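Local coordinates for protein globin (Chloroflexus aurantiacus, PDB 5D1V) that binds heme as a group II truncated hemoglobin of a thermophilic phototrophic bacterium and probably carries oxygen, at residues Gln9-Ile19 and Ala99-Met109; Glu46-Gln54 and Tyr62-Leu71. All coordinates share one frame; numbering follows the deposited sequence.

Contact 1 (Gln9-Ile19 and Ala99-Met109); sequences QIGGEATFRRI and AGVPEPARSVM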
# COMPACT_ATOMS: atom_id res chain seq x y z
N GLN A 9 -6.49 22.51 -7.16
CA GLN A 9 -6.48 21.43 -8.16
C GLN A 9 -7.42 20.30 -7.82
O GLN A 9 -8.00 19.68 -8.69
CB GLN A 9 -5.08 20.87 -8.32
CG GLN A 9 -4.12 21.76 -9.10
CD GLN A 9 -2.69 21.29 -8.95
OE1 GLN A 9 -1.82 22.04 -8.52
NE2 GLN A 9 -2.44 20.02 -9.29
N ILE A 10 -7.56 20.00 -6.54
CA ILE A 10 -8.33 18.82 -6.15
C ILE A 10 -9.76 19.19 -5.77
O ILE A 10 -10.53 18.31 -5.39
CB ILE A 10 -7.61 18.01 -5.01
CG1 ILE A 10 -7.71 18.70 -3.64
CG2 ILE A 10 -6.13 17.72 -5.39
CD1 ILE A 10 -7.28 17.78 -2.50
N GLY A 11 -10.14 20.47 -5.89
CA GLY A 11 -11.52 20.88 -5.64
C GLY A 11 -11.78 21.57 -4.31
O GLY A 11 -12.92 21.79 -3.90
N GLY A 12 -10.70 21.91 -3.62
CA GLY A 12 -10.82 22.72 -2.43
C GLY A 12 -11.42 22.05 -1.19
O GLY A 12 -11.30 20.84 -0.98
N GLU A 13 -12.05 22.89 -0.37
CA GLU A 13 -12.54 22.50 0.97
C GLU A 13 -13.40 21.26 0.94
O GLU A 13 -13.29 20.36 1.77
CB GLU A 13 -13.35 23.66 1.57
CG GLU A 13 -13.91 23.36 2.96
CD GLU A 13 -14.51 24.57 3.64
OE1 GLU A 13 -14.80 25.56 2.95
OE2 GLU A 13 -14.68 24.53 4.88
N ALA A 14 -14.31 21.23 -0.02
CA ALA A 14 -15.23 20.11 -0.13
C ALA A 14 -14.49 18.78 -0.25
O ALA A 14 -14.89 17.78 0.34
CB ALA A 14 -16.13 20.33 -1.31
N THR A 15 -13.37 18.77 -0.97
CA THR A 15 -12.60 17.54 -1.16
C THR A 15 -11.92 17.13 0.14
O THR A 15 -11.90 15.97 0.51
CB THR A 15 -11.60 17.72 -2.28
OG1 THR A 15 -12.33 18.07 -3.47
CG2 THR A 15 -10.82 16.45 -2.55
N PHE A 16 -11.37 18.10 0.86
CA PHE A 16 -10.72 17.79 2.13
C PHE A 16 -11.72 17.26 3.16
O PHE A 16 -11.38 16.41 4.00
CB PHE A 16 -9.98 19.02 2.64
CG PHE A 16 -8.70 19.26 1.89
CD1 PHE A 16 -7.56 18.56 2.20
CD2 PHE A 16 -8.67 20.14 0.84
CE1 PHE A 16 -6.39 18.76 1.48
CE2 PHE A 16 -7.52 20.34 0.11
CZ PHE A 16 -6.38 19.65 0.43
N ARG A 17 -12.97 17.70 3.07
CA ARG A 17 -14.00 17.21 3.98
C ARG A 17 -14.21 15.72 3.70
O ARG A 17 -14.27 14.90 4.64
CB ARG A 17 -15.31 17.99 3.85
CG ARG A 17 -15.30 19.34 4.54
CD ARG A 17 -16.67 19.99 4.48
NE ARG A 17 -16.68 21.37 5.00
CZ ARG A 17 -16.83 21.69 6.28
NH1 ARG A 17 -16.99 20.75 7.19
NH2 ARG A 17 -16.82 22.97 6.66
N ARG A 18 -14.28 15.36 2.42
CA ARG A 18 -14.46 13.95 2.02
C ARG A 18 -13.26 13.10 2.50
O ARG A 18 -13.46 12.00 3.05
CB ARG A 18 -14.62 13.78 0.50
CG ARG A 18 -15.84 14.49 -0.09
CD ARG A 18 -16.24 13.94 -1.46
NE ARG A 18 -15.16 14.02 -2.43
CZ ARG A 18 -14.86 15.10 -3.13
NH1 ARG A 18 -15.55 16.22 -2.97
NH2 ARG A 18 -13.86 15.06 -4.00
N ILE A 19 -12.05 13.60 2.29
CA ILE A 19 -10.83 12.90 2.68
C ILE A 19 -10.87 12.62 4.18
O ILE A 19 -10.66 11.50 4.61
CB ILE A 19 -9.58 13.72 2.31
CG1 ILE A 19 -9.38 13.75 0.80
CG2 ILE A 19 -8.35 13.12 2.94
CD1 ILE A 19 -8.30 14.74 0.34
N ALA A 99 -11.73 9.28 -1.95
CA ALA A 99 -12.27 10.63 -2.10
C ALA A 99 -12.19 11.13 -3.53
O ALA A 99 -12.72 12.19 -3.84
CB ALA A 99 -11.55 11.58 -1.19
N GLY A 100 -11.53 10.37 -4.39
CA GLY A 100 -11.43 10.71 -5.79
C GLY A 100 -10.41 11.79 -6.13
O GLY A 100 -10.59 12.53 -7.08
N VAL A 101 -9.33 11.85 -5.37
CA VAL A 101 -8.32 12.86 -5.62
C VAL A 101 -7.61 12.52 -6.92
O VAL A 101 -7.08 11.43 -7.05
CB VAL A 101 -7.32 12.95 -4.46
CG1 VAL A 101 -6.30 14.03 -4.71
CG2 VAL A 101 -8.08 13.18 -3.14
N PRO A 102 -7.60 13.46 -7.89
CA PRO A 102 -6.99 13.22 -9.20
C PRO A 102 -5.48 13.26 -9.18
O PRO A 102 -4.88 13.93 -8.32
CB PRO A 102 -7.52 14.39 -10.03
CG PRO A 102 -7.59 15.49 -9.06
CD PRO A 102 -8.13 14.83 -7.81
N GLU A 103 -4.87 12.55 -10.12
CA GLU A 103 -3.43 12.66 -10.37
C GLU A 103 -3.20 13.90 -11.24
O GLU A 103 -4.09 14.29 -11.99
CB GLU A 103 -2.91 11.41 -11.07
CG GLU A 103 -3.07 10.15 -10.28
CD GLU A 103 -2.03 10.01 -9.21
OE1 GLU A 103 -2.04 8.99 -8.48
OE2 GLU A 103 -1.19 10.91 -9.11
N PRO A 104 -2.02 14.51 -11.14
CA PRO A 104 -0.85 14.22 -10.30
C PRO A 104 -0.96 14.71 -8.84
O PRO A 104 -0.09 14.37 -8.02
CB PRO A 104 0.28 14.94 -11.03
CG PRO A 104 -0.40 16.10 -11.70
CD PRO A 104 -1.74 15.59 -12.10
N ALA A 105 -1.99 15.46 -8.53
CA ALA A 105 -2.08 16.07 -7.21
C ALA A 105 -2.07 15.00 -6.13
O ALA A 105 -1.44 15.17 -5.09
CB ALA A 105 -3.33 16.92 -7.10
N ARG A 106 -2.80 13.90 -6.36
CA ARG A 106 -2.85 12.81 -5.39
C ARG A 106 -1.45 12.30 -5.05
O ARG A 106 -1.16 11.97 -3.89
CB ARG A 106 -3.68 11.63 -5.90
CG ARG A 106 -3.85 10.51 -4.86
CD ARG A 106 -4.16 9.15 -5.52
NE ARG A 106 -5.50 9.11 -6.10
CZ ARG A 106 -6.16 7.99 -6.43
NH1 ARG A 106 -5.60 6.79 -6.24
NH2 ARG A 106 -7.37 8.08 -6.95
N SER A 107 -0.59 12.20 -6.05
CA SER A 107 0.78 11.72 -5.83
C SER A 107 1.58 12.66 -4.93
O SER A 107 2.35 12.21 -4.09
CB SER A 107 1.53 11.55 -7.14
OG SER A 107 1.08 10.41 -7.87
N VAL A 108 1.39 13.95 -5.13
CA VAL A 108 2.08 14.96 -4.31
C VAL A 108 1.67 14.78 -2.85
O VAL A 108 2.51 14.79 -1.95
CB VAL A 108 1.80 16.42 -4.78
CG1 VAL A 108 2.45 17.43 -3.82
CG2 VAL A 108 2.29 16.65 -6.23
N MET A 109 0.37 14.63 -2.62
CA MET A 109 -0.17 14.43 -1.29
C MET A 109 0.37 13.15 -0.66
O MET A 109 0.80 13.16 0.49
CB MET A 109 -1.70 14.40 -1.34
CG MET A 109 -2.27 15.69 -1.80
SD MET A 109 -4.07 15.72 -1.93
CE MET A 109 -4.47 16.03 -0.24
O HOH W 1 -11.36 15.85 -6.50
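Ile10 holds CG1 between its backbone N and carbonyl carbon (chi1 74°), sending its two branches to different partners. CG2 presses on Ala105 CB at 3.4 Å, a tight carbon-carbon contact, and also meets Val101 CG1. CD1 approaches Met109 SD end to end at 3.9 Å. Met109 bends at its last torsion (chi3 82°), bringing CE 3.8 Å from Phe16 CE1 and close to Ile19 CD1. Cut back to an alanine, Ile10 would lose both branches, which is likely to open a gap between Val101, Ala105 and Met109 and let the thioether swing. One turn after Phe16 on helix 13-28, Ile19 crosses Val101 at about a right angle, CD1 on CG2, and lays CG1 on Ala99 CB. On the exposed flank, Arg18, bent at chi3, turns its guanidinium edge to Ala99 O; NH2 makes the stronger bond (3.1 Å), nearly along the C=O axis, and NE a weak one. Ile10 O accepts from Thr15 OG1 at 2.6 Å and from a water. The turn after helix 6-9 and the first turns of helix 13-28 thus pack on the connection leaving helix 82-98 and the start of helix 105-119. The core is apolar, Met109 thioether included, and at its polar border the positive guanidinium on Ala99 O probably also suits the C-terminal end of helix 82-98, closed by the Schellman motif at Gly100.

Contact 2 (Glu46-Gln54 and Tyr62-Leu71); sequences EHQRLFLMQ and YSERRGHPRL. With HEM (protoporphyrin IX containing Fe), chain C.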
# COMPACT_ATOMS: atom_id res chain seq x y z
N GLU A 46 -11.64 18.42 12.94
CA GLU A 46 -11.69 19.72 12.28
C GLU A 46 -10.29 20.31 12.17
O GLU A 46 -9.94 20.88 11.13
CB GLU A 46 -12.62 20.71 13.01
CG GLU A 46 -12.58 22.09 12.34
CD GLU A 46 -13.60 23.07 12.86
OE1 GLU A 46 -13.97 22.98 14.05
OE2 GLU A 46 -14.02 23.94 12.06
N HIS A 47 -9.48 20.14 13.22
CA HIS A 47 -8.12 20.67 13.21
C HIS A 47 -7.32 19.99 12.12
O HIS A 47 -6.57 20.65 11.39
CB HIS A 47 -7.42 20.49 14.57
CG HIS A 47 -8.02 21.34 15.64
ND1 HIS A 47 -7.95 21.01 16.98
CD2 HIS A 47 -8.70 22.50 15.57
CE1 HIS A 47 -8.57 21.94 17.68
NE2 HIS A 47 -9.03 22.86 16.85
N GLN A 48 -7.49 18.68 11.96
CA GLN A 48 -6.73 18.00 10.93
C GLN A 48 -7.17 18.48 9.53
O GLN A 48 -6.32 18.71 8.66
CB GLN A 48 -6.88 16.50 11.02
CG GLN A 48 -5.87 15.82 10.09
CD GLN A 48 -6.16 14.39 9.88
OE1 GLN A 48 -7.29 14.02 9.56
NE2 GLN A 48 -5.15 13.54 10.07
N ARG A 49 -8.48 18.58 9.30
CA ARG A 49 -8.99 19.09 8.02
C ARG A 49 -8.41 20.48 7.71
O ARG A 49 -7.90 20.69 6.61
CB ARG A 49 -10.51 19.16 7.99
CG ARG A 49 -11.05 19.68 6.64
CD ARG A 49 -12.55 19.74 6.60
NE ARG A 49 -13.13 20.29 7.83
CZ ARG A 49 -13.44 21.56 8.03
NH1 ARG A 49 -13.27 22.49 7.08
NH2 ARG A 49 -13.94 21.90 9.20
N LEU A 50 -8.45 21.39 8.69
CA LEU A 50 -7.97 22.75 8.45
C LEU A 50 -6.47 22.75 8.15
O LEU A 50 -6.00 23.51 7.30
CB LEU A 50 -8.27 23.65 9.64
CG LEU A 50 -9.77 23.81 9.92
CD1 LEU A 50 -9.98 24.64 11.18
CD2 LEU A 50 -10.53 24.43 8.75
N PHE A 51 -5.72 21.89 8.84
CA PHE A 51 -4.30 21.79 8.57
C PHE A 51 -4.05 21.36 7.13
O PHE A 51 -3.25 21.98 6.43
CB PHE A 51 -3.60 20.78 9.48
CG PHE A 51 -2.20 20.50 9.01
CD1 PHE A 51 -1.22 21.48 9.11
CD2 PHE A 51 -1.90 19.32 8.35
CE1 PHE A 51 0.06 21.25 8.63
CE2 PHE A 51 -0.64 19.08 7.85
CZ PHE A 51 0.36 20.06 7.99
N LEU A 52 -4.72 20.29 6.69
CA LEU A 52 -4.50 19.81 5.34
C LEU A 52 -4.85 20.89 4.33
O LEU A 52 -4.12 21.13 3.36
CB LEU A 52 -5.31 18.54 5.08
CG LEU A 52 -4.87 17.35 5.94
CD1 LEU A 52 -5.88 16.19 5.80
CD2 LEU A 52 -3.46 16.89 5.60
N MET A 53 -5.97 21.56 4.56
CA MET A 53 -6.41 22.63 3.67
C MET A 53 -5.34 23.70 3.53
O MET A 53 -5.01 24.15 2.43
CB MET A 53 -7.71 23.26 4.19
CG MET A 53 -8.92 22.34 4.05
SD MET A 53 -10.36 22.95 4.93
CE MET A 53 -10.54 24.55 4.20
N GLN A 54 -4.78 24.09 4.66
CA GLN A 54 -3.74 25.12 4.69
C GLN A 54 -2.44 24.66 4.05
O GLN A 54 -1.85 25.38 3.26
CB GLN A 54 -3.47 25.54 6.12
CG GLN A 54 -2.40 26.61 6.27
CD GLN A 54 -2.24 27.03 7.71
OE1 GLN A 54 -3.10 27.72 8.26
NE2 GLN A 54 -1.16 26.58 8.34
N TYR A 62 -6.35 27.26 9.82
CA TYR A 62 -5.66 26.46 10.80
C TYR A 62 -4.77 27.35 11.69
O TYR A 62 -4.85 27.28 12.93
CB TYR A 62 -4.79 25.37 10.14
CG TYR A 62 -4.06 24.57 11.19
CD1 TYR A 62 -4.67 23.51 11.84
CD2 TYR A 62 -2.78 24.92 11.56
CE1 TYR A 62 -4.00 22.82 12.82
CE2 TYR A 62 -2.10 24.23 12.52
CZ TYR A 62 -2.71 23.19 13.16
OH TYR A 62 -2.02 22.52 14.15
N SER A 63 -3.91 28.14 11.05
CA SER A 63 -2.99 29.02 11.77
C SER A 63 -3.72 30.02 12.67
O SER A 63 -3.23 30.37 13.75
CB SER A 63 -2.09 29.78 10.78
OG SER A 63 -2.80 30.83 10.13
N GLU A 64 -4.87 30.50 12.22
CA GLU A 64 -5.66 31.45 13.00
C GLU A 64 -6.16 30.80 14.27
O GLU A 64 -6.31 31.47 15.30
CB GLU A 64 -6.82 31.99 12.15
CG GLU A 64 -6.35 32.94 11.07
CD GLU A 64 -7.37 33.12 9.96
OE1 GLU A 64 -8.52 32.66 10.12
OE2 GLU A 64 -6.99 33.70 8.91
N ARG A 65 -6.41 29.49 14.22
CA ARG A 65 -6.98 28.77 15.36
C ARG A 65 -5.93 28.08 16.22
O ARG A 65 -6.10 27.96 17.43
CB ARG A 65 -7.99 27.70 14.89
CG ARG A 65 -9.25 28.23 14.36
CD ARG A 65 -10.47 27.40 14.83
NE ARG A 65 -11.45 27.19 13.77
CZ ARG A 65 -12.16 28.16 13.21
NH1 ARG A 65 -12.02 29.42 13.60
NH2 ARG A 65 -13.02 27.87 12.24
N ARG A 66 -4.85 27.62 15.59
CA ARG A 66 -3.89 26.76 16.25
C ARG A 66 -2.45 27.24 16.23
O ARG A 66 -1.59 26.63 16.87
CB ARG A 66 -3.94 25.37 15.63
CG ARG A 66 -5.31 24.72 15.67
CD ARG A 66 -5.76 24.38 17.05
NE ARG A 66 -5.12 23.17 17.58
CZ ARG A 66 -5.22 22.77 18.85
NH1 ARG A 66 -5.91 23.48 19.75
NH2 ARG A 66 -4.61 21.66 19.23
N GLY A 67 -2.16 28.31 15.50
CA GLY A 67 -0.79 28.80 15.39
C GLY A 67 -0.01 27.91 14.44
O GLY A 67 -0.61 27.28 13.59
N HIS A 68 1.29 27.81 14.62
CA HIS A 68 2.11 26.98 13.75
C HIS A 68 1.75 25.51 13.97
O HIS A 68 1.43 25.11 15.09
CB HIS A 68 3.59 27.23 14.01
CG HIS A 68 4.51 26.62 12.99
ND1 HIS A 68 4.84 25.29 12.98
CD2 HIS A 68 5.20 27.19 11.97
CE1 HIS A 68 5.69 25.06 11.99
NE2 HIS A 68 5.93 26.20 11.37
N PRO A 69 1.77 24.70 12.90
CA PRO A 69 1.39 23.30 13.10
C PRO A 69 2.27 22.54 14.09
O PRO A 69 1.72 21.78 14.90
CB PRO A 69 1.49 22.71 11.68
CG PRO A 69 1.24 23.89 10.80
CD PRO A 69 1.96 25.01 11.48
N ARG A 70 3.59 22.74 14.09
CA ARG A 70 4.47 22.05 15.04
C ARG A 70 4.07 20.59 15.22
O ARG A 70 3.94 20.11 16.36
CB ARG A 70 4.44 22.76 16.40
CG ARG A 70 5.05 24.14 16.38
CD ARG A 70 4.61 24.93 17.59
NE ARG A 70 3.26 25.45 17.41
CZ ARG A 70 2.56 26.05 18.37
NH1 ARG A 70 3.09 26.20 19.59
NH2 ARG A 70 1.34 26.51 18.10
N LEU A 71 3.86 19.88 14.11
CA LEU A 71 3.22 18.58 14.23
C LEU A 71 4.04 17.58 15.02
O LEU A 71 3.50 16.87 15.88
CB LEU A 71 2.90 18.01 12.85
CG LEU A 71 1.86 18.75 12.00
CD1 LEU A 71 1.55 17.97 10.73
CD2 LEU A 71 0.57 19.06 12.79
CHA HEM C . -3.52 15.23 15.65
CHB HEM C . -1.65 15.56 11.18
CHC HEM C . 0.53 11.24 11.81
CHD HEM C . -2.30 10.55 15.69
C1A HEM C . -3.17 15.71 14.42
C2A HEM C . -3.43 17.06 13.92
C3A HEM C . -2.90 17.15 12.69
C4A HEM C . -2.29 15.86 12.37
CMA HEM C . -2.88 18.34 11.68
CAA HEM C . -4.16 18.15 14.73
CBA HEM C . -3.08 19.10 15.27
CGA HEM C . -3.73 20.08 16.22
O1A HEM C . -4.18 19.67 17.32
O2A HEM C . -3.80 21.29 15.90
C1B HEM C . -0.88 14.43 10.96
C2B HEM C . -0.06 14.15 9.81
C3B HEM C . 0.55 12.96 10.02
C4B HEM C . 0.11 12.44 11.27
CMB HEM C . 0.07 15.09 8.58
CAB HEM C . 1.52 12.15 9.14
CBB HEM C . 1.64 12.46 7.85
C1C HEM C . -0.06 10.65 12.90
C2C HEM C . 0.20 9.31 13.40
C3C HEM C . -0.60 9.15 14.48
C4C HEM C . -1.39 10.35 14.68
CMC HEM C . 1.24 8.33 12.77
CAC HEM C . -0.77 7.91 15.35
CBC HEM C . -0.54 6.76 14.73
C1D HEM C . -2.83 11.77 16.06
C2D HEM C . -3.61 12.05 17.26
C3D HEM C . -3.93 13.36 17.25
C4D HEM C . -3.38 13.93 16.04
CMD HEM C . -3.96 11.02 18.35
CAD HEM C . -4.74 14.14 18.30
CBD HEM C . -6.19 14.19 17.82
CGD HEM C . -7.06 14.97 18.76
O1D HEM C . -8.30 14.83 18.64
O2D HEM C . -6.51 15.72 19.62
NA HEM C . -2.46 15.02 13.44
NB HEM C . -0.75 13.37 11.84
NC HEM C . -0.99 11.25 13.72
ND HEM C . -2.72 12.94 15.36
FE HEM C . -1.76 13.10 13.58
O HOH W 2 -6.89 26.19 7.23
O HOH W 3 -3.57 12.43 12.63
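Leu50 and Tyr62 mark the closest backbone approach, their CA atoms 5.0 Å apart, where helix 46-54 and helix 62-66 run in broadly opposed directions, 137° between their N-to-C senses, with axes 9.5 Å apart. A water bridges Leu50 O and Tyr62 N there. Nearby, Gln54 reaches out extended and takes Ser63 N on its OE1 at 2.9 Å. Tyr62 points CG away from its backbone N (chi1 179°), which carries the ring in among His47, Leu50, Phe51 and Gln54 as a knob in a hole and its OH to the heme propionate. Phe51 turns an edge to one face of this ring, the centroids 5.7 Å apart and the planes at 75°, while Arg66 CB lies over the opposite face. The Phe51 ring is met by Pro69 CG at its edge and by Leu71 CD1 over one face, while Phe51 CB touches the heme methyl CMA at 3.4 Å. Arg66 folds back at chi2 and chi3 to lay its guanidinium nearly parallel on the His47 imidazole, with CD over the ring centre. Three bonds of 2.8 Å grip one heme propionate, Tyr62 OH and Arg66 NE on O2A and Arg66 NH2 on O1A. The stack probably helps to fix the rotation of the guanidinium toward the propionate. Such a propionate-binding wall belongs to the globin heme pocket, here of a group II truncated hemoglobin.

Contact 2 is nested within the loop closed by contact 1, and their centres lie about 17 Å apart. The two meet directly where helix 13-28 packs on helix 42-55: Phe16 CD1 rests on Leu52 CB at 3.7 Å and Phe16 also touches Met53, while a long, weak ion pair joins Glu13 OE2 and Arg49 NH1 between the same two helices. Phe16, already against Met109, therefore links the apolar core of contact 1 to the helix bearing the heme-lining residues of contact 2. Contact 1 stands back from the cofactor, with the Met109 side chain about 10 Å from the heme, whereas 46-54 and 62-71 touch it directly.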